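PDB 3DF7: putative ATP-grasp superfamily protein from Archaeoglobus fulgidus, which is of unknown function but, as a member of the ATP-grasp superfamily, probably binds ATP and perhaps a metal ion. Local coordinates for residues D206-K209 / R210-E214; Y260-V264 / A265-A269. All coordinates share one frame; numbering follows the deposited sequence.

Interaction 1. Residues D206-K209 / R210-E214; sequences DEVK and REVVE
Asp-206 carries CG anti to its backbone N (chi1 -168°), while Arg-210, one turn on, holds CG beside the backbone N (chi1 -67°) and then runs extended to NE; the two chains thus converge along the outer side of the helix. They form a salt bridge, with Asp-206 OD2 2.7 Å from Arg-210 NE. The same oxygen lies 2.9 Å from Arg-210 NH2, coming at both nitrogens obliquely from above the guanidinium plane. The planes of the two groups are 90° apart, and Asp-206 OD1 sits farther out over that same face. Glu-207, bent at its second torsion, and Glu-211, extended beyond CG, bring their carboxylates together with OE2 of each only 2.6 Å apart. Glu-211 OE1 is hydrogen-bonded to Tyr-236 OH. On the inner side Val-208 and Val-212 lie alongside, CG1 of the first 4.1 Å from CG2 of the second, and both pack on Tyr-236 of strand 228-236. The i to i+4 backbone bonds of the helix include Arg-210 N to Asp-206 O at 2.9 Å. This is the opening of helix 206-220, where Ser-205 OG accepts from Val-208 N, and its valine side lies on the eight-stranded antiparallel sheet. Two acid oxygens this close suggest that at least one of the two glutamates may be protonated, whereas the neighbouring arginine is likely to keep Asp-206 ionised.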
ATOM      1  N   ASP A 206      -4.749  22.720   5.661  1.00 11.64           N
ATOM      2  CA  ASP A 206      -3.299  22.637   5.598  1.00 13.94           C
ATOM      3  C   ASP A 206      -2.696  22.263   6.950  1.00 13.58           C
ATOM      4  O   ASP A 206      -1.702  21.540   7.011  1.00 12.21           O
ATOM      5  CB  ASP A 206      -2.713  23.968   5.132  1.00 16.33           C
ATOM      6  CG  ASP A 206      -1.249  23.860   4.777  1.00 20.66           C
ATOM      7  OD1 ASP A 206      -0.924  23.075   3.863  1.00 22.43           O
ATOM      8  OD2 ASP A 206      -0.424  24.551   5.407  1.00 24.17           O
ATOM      9  N   GLU A 207      -3.294  22.751   8.034  1.00 11.96           N
ATOM     10  CA  GLU A 207      -2.770  22.444   9.363  1.00 13.60           C
ATOM     11  C   GLU A 207      -2.904  20.952   9.652  1.00 12.33           C
ATOM     12  O   GLU A 207      -1.959  20.323  10.125  1.00 11.81           O
ATOM     13  CB  GLU A 207      -3.493  23.263  10.436  1.00 13.96           C
ATOM     14  CG  GLU A 207      -3.064  22.955  11.873  1.00 17.05           C
ATOM     15  CD  GLU A 207      -1.554  22.977  12.076  1.00 19.50           C
ATOM     16  OE1 GLU A 207      -0.877  23.856  11.500  1.00 19.56           O
ATOM     17  OE2 GLU A 207      -1.044  22.118  12.829  1.00 20.04           O
ATOM     18  N   VAL A 208      -4.071  20.387   9.353  1.00 11.63           N
ATOM     19  CA  VAL A 208      -4.298  18.960   9.575  1.00 11.71           C
ATOM     20  C   VAL A 208      -3.318  18.148   8.735  1.00 12.42           C
ATOM     21  O   VAL A 208      -2.771  17.142   9.190  1.00 11.80           O
ATOM     22  CB  VAL A 208      -5.761  18.563   9.221  1.00 11.82           C
ATOM     23  CG1 VAL A 208      -5.921  17.041   9.204  1.00 11.20           C
ATOM     24  CG2 VAL A 208      -6.714  19.160  10.254  1.00 12.43           C
ATOM     25  N   LYS A 209      -3.099  18.590   7.503  1.00 12.55           N
ATOM     26  CA  LYS A 209      -2.175  17.919   6.602  1.00 11.75           C
ATOM     27  C   LYS A 209      -0.780  17.906   7.230  1.00 10.36           C
ATOM     28  O   LYS A 209      -0.144  16.857   7.328  1.00 11.15           O
ATOM     29  CB  LYS A 209      -2.136  18.655   5.260  1.00 12.20           C
ATOM     30  CG  LYS A 209      -1.209  18.047   4.206  1.00 17.50           C
ATOM     31  CD  LYS A 209      -1.097  18.976   2.995  1.00 19.09           C
ATOM     32  CE  LYS A 209      -0.307  18.347   1.850  1.00 23.40           C
ATOM     33  NZ  LYS A 209       1.079  17.973   2.221  1.00 27.87           N
ATOM     34  N   ARG A 210      -0.311  19.074   7.660  1.00  8.95           N
ATOM     35  CA  ARG A 210       1.014  19.179   8.271  1.00 10.67           C
ATOM     36  C   ARG A 210       1.178  18.234   9.460  1.00  9.73           C
ATOM     37  O   ARG A 210       2.187  17.539   9.569  1.00 10.07           O
ATOM     38  CB  ARG A 210       1.292  20.614   8.732  1.00 13.07           C
ATOM     39  CG  ARG A 210       1.413  21.635   7.606  1.00 20.30           C
ATOM     40  CD  ARG A 210       1.624  23.037   8.168  1.00 26.30           C
ATOM     41  NE  ARG A 210       1.609  24.066   7.130  1.00 32.33           N
ATOM     42  CZ  ARG A 210       2.547  24.209   6.199  1.00 36.47           C
ATOM     43  NH1 ARG A 210       3.589  23.388   6.169  1.00 37.48           N
ATOM     44  NH2 ARG A 210       2.445  25.178   5.295  1.00 38.37           N
ATOM     45  N   GLU A 211       0.190  18.220  10.352  1.00  9.36           N
ATOM     46  CA  GLU A 211       0.240  17.356  11.531  1.00 10.06           C
ATOM     47  C   GLU A 211       0.267  15.874  11.161  1.00  9.30           C
ATOM     48  O   GLU A 211       1.050  15.100  11.705  1.00  8.04           O
ATOM     49  CB  GLU A 211      -0.962  17.630  12.438  1.00 10.85           C
ATOM     50  CG  GLU A 211      -0.823  18.890  13.271  1.00 13.42           C
ATOM     51  CD  GLU A 211      -2.067  19.195  14.083  1.00 15.13           C
ATOM     52  OE1 GLU A 211      -2.732  18.240  14.537  1.00 17.45           O
ATOM     53  OE2 GLU A 211      -2.369  20.391  14.280  1.00 16.01           O
ATOM     54  N   VAL A 212      -0.598  15.487  10.230  1.00  8.40           N
ATOM     55  CA  VAL A 212      -0.676  14.100   9.795  1.00  9.63           C
ATOM     56  C   VAL A 212       0.624  13.650   9.122  1.00 10.21           C
ATOM     57  O   VAL A 212       1.076  12.522   9.317  1.00  9.81           O
ATOM     58  CB  VAL A 212      -1.896  13.910   8.859  1.00 10.03           C
ATOM     59  CG1 VAL A 212      -1.822  12.576   8.141  1.00 12.79           C
ATOM     60  CG2 VAL A 212      -3.176  13.986   9.689  1.00  5.70           C
ATOM     61  N   VAL A 213       1.230  14.534   8.338  1.00  8.67           N
ATOM     62  CA  VAL A 213       2.489  14.208   7.681  1.00  9.29           C
ATOM     63  C   VAL A 213       3.578  14.098   8.744  1.00  9.70           C
ATOM     64  O   VAL A 213       4.378  13.167   8.727  1.00 10.06           O
ATOM     65  CB  VAL A 213       2.894  15.296   6.656  1.00  8.73           C
ATOM     66  CG1 VAL A 213       4.320  15.049   6.157  1.00  8.52           C
ATOM     67  CG2 VAL A 213       1.925  15.280   5.484  1.00  8.73           C
ATOM     68  N   GLU A 214       3.589  15.040   9.683  1.00  9.56           N
ATOM     69  CA  GLU A 214       4.599  15.031  10.741  1.00 11.91           C
ATOM     70  C   GLU A 214       4.575  13.726  11.529  1.00 11.27           C
ATOM     71  O   GLU A 214       5.623  13.150  11.825  1.00 12.46           O
ATOM     72  CB  GLU A 214       4.388  16.205  11.701  1.00 13.10           C
ATOM     73  CG  GLU A 214       5.528  16.385  12.705  1.00 19.49           C
ATOM     74  CD  GLU A 214       5.312  17.556  13.648  1.00 22.38           C
ATOM     75  OE1 GLU A 214       5.018  18.662  13.157  1.00 26.66           O
ATOM     76  OE2 GLU A 214       5.446  17.374  14.877  1.00 23.90           O
TER

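Interaction 2. Residues Y260-V264 / A265-A269; sequences YGASV and ADLLA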
ATOM      1  N   TYR A 260      -1.414  14.342 -10.086  1.00 10.35           N
ATOM      2  CA  TYR A 260      -0.206  15.159 -10.020  1.00  9.93           C
ATOM      3  C   TYR A 260       0.630  15.314 -11.278  1.00 10.67           C
ATOM      4  O   TYR A 260       1.560  16.131 -11.306  1.00 11.79           O
ATOM      5  CB  TYR A 260       0.697  14.624  -8.907  1.00  8.43           C
ATOM      6  CG  TYR A 260       0.009  14.498  -7.568  1.00 10.79           C
ATOM      7  CD1 TYR A 260      -0.636  15.592  -6.989  1.00  9.33           C
ATOM      8  CD2 TYR A 260       0.028  13.293  -6.862  1.00  9.75           C
ATOM      9  CE1 TYR A 260      -1.241  15.490  -5.741  1.00  9.48           C
ATOM     10  CE2 TYR A 260      -0.575  13.183  -5.610  1.00  9.43           C
ATOM     11  CZ  TYR A 260      -1.206  14.286  -5.057  1.00  8.76           C
ATOM     12  OH  TYR A 260      -1.805  14.191  -3.821  1.00 10.21           O
ATOM     13  N   GLY A 261       0.313  14.542 -12.310  1.00  9.57           N
ATOM     14  CA  GLY A 261       1.090  14.618 -13.531  1.00 10.35           C
ATOM     15  C   GLY A 261       2.434  13.949 -13.319  1.00  9.95           C
ATOM     16  O   GLY A 261       3.388  14.195 -14.054  1.00 10.18           O
ATOM     17  N   ALA A 262       2.508  13.097 -12.300  1.00 10.44           N
ATOM     18  CA  ALA A 262       3.734  12.375 -11.974  1.00  8.12           C
ATOM     19  C   ALA A 262       3.382  11.015 -11.381  1.00  9.36           C
ATOM     20  O   ALA A 262       2.515  10.919 -10.514  1.00 11.71           O
ATOM     21  CB  ALA A 262       4.562  13.169 -10.978  1.00  7.95           C
ATOM     22  N   SER A 263       4.062   9.972 -11.841  1.00  8.20           N
ATOM     23  CA  SER A 263       3.810   8.623 -11.345  1.00  9.19           C
ATOM     24  C   SER A 263       4.618   8.426 -10.074  1.00 10.79           C
ATOM     25  O   SER A 263       5.488   9.234  -9.765  1.00  6.63           O
ATOM     26  CB  SER A 263       4.258   7.587 -12.370  1.00 11.01           C
ATOM     27  OG  SER A 263       5.673   7.611 -12.510  1.00 11.88           O
ATOM     28  N   VAL A 264       4.342   7.352  -9.338  1.00 10.85           N
ATOM     29  CA  VAL A 264       5.105   7.097  -8.122  1.00 12.59           C
ATOM     30  C   VAL A 264       6.574   6.927  -8.512  1.00 12.35           C
ATOM     31  O   VAL A 264       7.477   7.238  -7.733  1.00 12.94           O
ATOM     32  CB  VAL A 264       4.604   5.825  -7.395  1.00 14.16           C
ATOM     33  CG1 VAL A 264       4.781   4.611  -8.283  1.00 12.90           C
ATOM     34  CG2 VAL A 264       5.349   5.649  -6.083  1.00 15.88           C
ATOM     35  N   ALA A 265       6.810   6.445  -9.730  1.00 11.84           N
ATOM     36  CA  ALA A 265       8.173   6.256 -10.224  1.00 13.59           C
ATOM     37  C   ALA A 265       8.858   7.614 -10.389  1.00 14.09           C
ATOM     38  O   ALA A 265      10.024   7.791 -10.017  1.00 13.65           O
ATOM     39  CB  ALA A 265       8.154   5.520 -11.559  1.00 12.70           C
ATOM     40  N   ASP A 266       8.130   8.569 -10.956  1.00 13.73           N
ATOM     41  CA  ASP A 266       8.664   9.911 -11.153  1.00 13.84           C
ATOM     42  C   ASP A 266       9.005  10.509  -9.797  1.00 12.98           C
ATOM     43  O   ASP A 266      10.072  11.093  -9.610  1.00 14.95           O
ATOM     44  CB  ASP A 266       7.635  10.817 -11.847  1.00 14.11           C
ATOM     45  CG  ASP A 266       7.381  10.431 -13.296  1.00 14.92           C
ATOM     46  OD1 ASP A 266       8.355  10.153 -14.029  1.00 16.74           O
ATOM     47  OD2 ASP A 266       6.202  10.427 -13.706  1.00 15.04           O
ATOM     48  N   LEU A 267       8.086  10.353  -8.851  1.00 12.40           N
ATOM     49  CA  LEU A 267       8.264  10.891  -7.512  1.00 13.81           C
ATOM     50  C   LEU A 267       9.428  10.250  -6.760  1.00 15.94           C
ATOM     51  O   LEU A 267      10.184  10.939  -6.073  1.00 15.58           O
ATOM     52  CB  LEU A 267       6.955  10.748  -6.729  1.00 12.49           C
ATOM     53  CG  LEU A 267       5.806  11.584  -7.302  1.00 12.95           C
ATOM     54  CD1 LEU A 267       4.520  11.314  -6.541  1.00 14.65           C
ATOM     55  CD2 LEU A 267       6.171  13.064  -7.230  1.00 15.13           C
ATOM     56  N   LEU A 268       9.580   8.936  -6.892  1.00 16.19           N
ATOM     57  CA  LEU A 268      10.677   8.247  -6.221  1.00 18.67           C
ATOM     58  C   LEU A 268      11.997   8.641  -6.867  1.00 19.51           C
ATOM     59  O   LEU A 268      13.053   8.562  -6.242  1.00 22.33           O
ATOM     60  CB  LEU A 268      10.491   6.729  -6.302  1.00 16.22           C
ATOM     61  CG  LEU A 268       9.347   6.153  -5.464  1.00 18.22           C
ATOM     62  CD1 LEU A 268       9.205   4.657  -5.732  1.00 14.33           C
ATOM     63  CD2 LEU A 268       9.625   6.410  -3.980  1.00 18.82           C
ATOM     64  N   ALA A 269      11.930   9.071  -8.120  1.00 19.87           N
ATOM     65  CA  ALA A 269      13.118   9.477  -8.857  1.00 20.19           C
ATOM     66  C   ALA A 269      13.501  10.930  -8.581  1.00 22.01           C
ATOM     67  O   ALA A 269      14.404  11.467  -9.220  1.00 23.20           O
ATOM     68  CB  ALA A 269      12.894   9.275 -10.350  1.00 21.87           C
TER
HETATM   69  O   HOH W   1       6.174  13.865 -14.130  1.00 16.87           O
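Ser-263 and Asp-266 exchange two hydrogen bonds between side chain and backbone. Ser-263 N donates to Asp-266 OD2 at 2.9 Å in a nearly straight bond (174°), meeting that oxygen on its anti side, 22° out of the carboxylate plane. In return Asp-266 N donates to Ser-263 OG at 3.1 Å; the hydroxyl is placed for this by a chi1 of 67°, between the backbone N and the carbonyl carbon. This reciprocal pair is a capping box, with Ser-263 as N-cap of the short helix 264-268, reached from helix 256-260 through Gly-261, whose phi is positive. The other carboxylate oxygen, Asp-266 OD1, is hydrogen-bonded to Tyr-38 OH. With an alanine at Asp-266, Ser-263 N would probably lose its acceptor, the helix start half of its capping box, and Tyr-38 OH its carboxylate partner. Water 1 donates to Gly-261 O at 2.8 Å and weakly to Asp-266 OD2. Among backbone bonds, Leu-267 N reaches Ser-263 O at 3.0 Å and Leu-268 N reaches Val-264 O at 2.8 Å. Apolar contacts flank the cap: Ala-262 CB meets Leu-267 CD2 at 4.1 Å, and Val-264 CG2 lies alongside Leu-268 CD1 at 4.0 Å, where Phe-35 of helix 18-35 packs against both residues.

How the interactions relate
Both interactions lie at helix starts, but in different surroundings: interaction 1 is a surface contact on helix 206-220, and interaction 2 is a buried one at the short helix 264-268. Their centres are 21 Å apart and their nearest atoms about 7 Å, without touching; in sequence they come one after the other. Strand 180-191 links them: Lys-209 and Val-213 rest on Val-185, while the hydroxyl of Tyr-260 is hydrogen-bonded to the adjacent Ser-184. Neighbouring residues of a strand normally point to opposite faces, so the two probably approach the sheet from opposite sides. Both are local helix-start contacts, and no nucleotide or metal atom belongs to either.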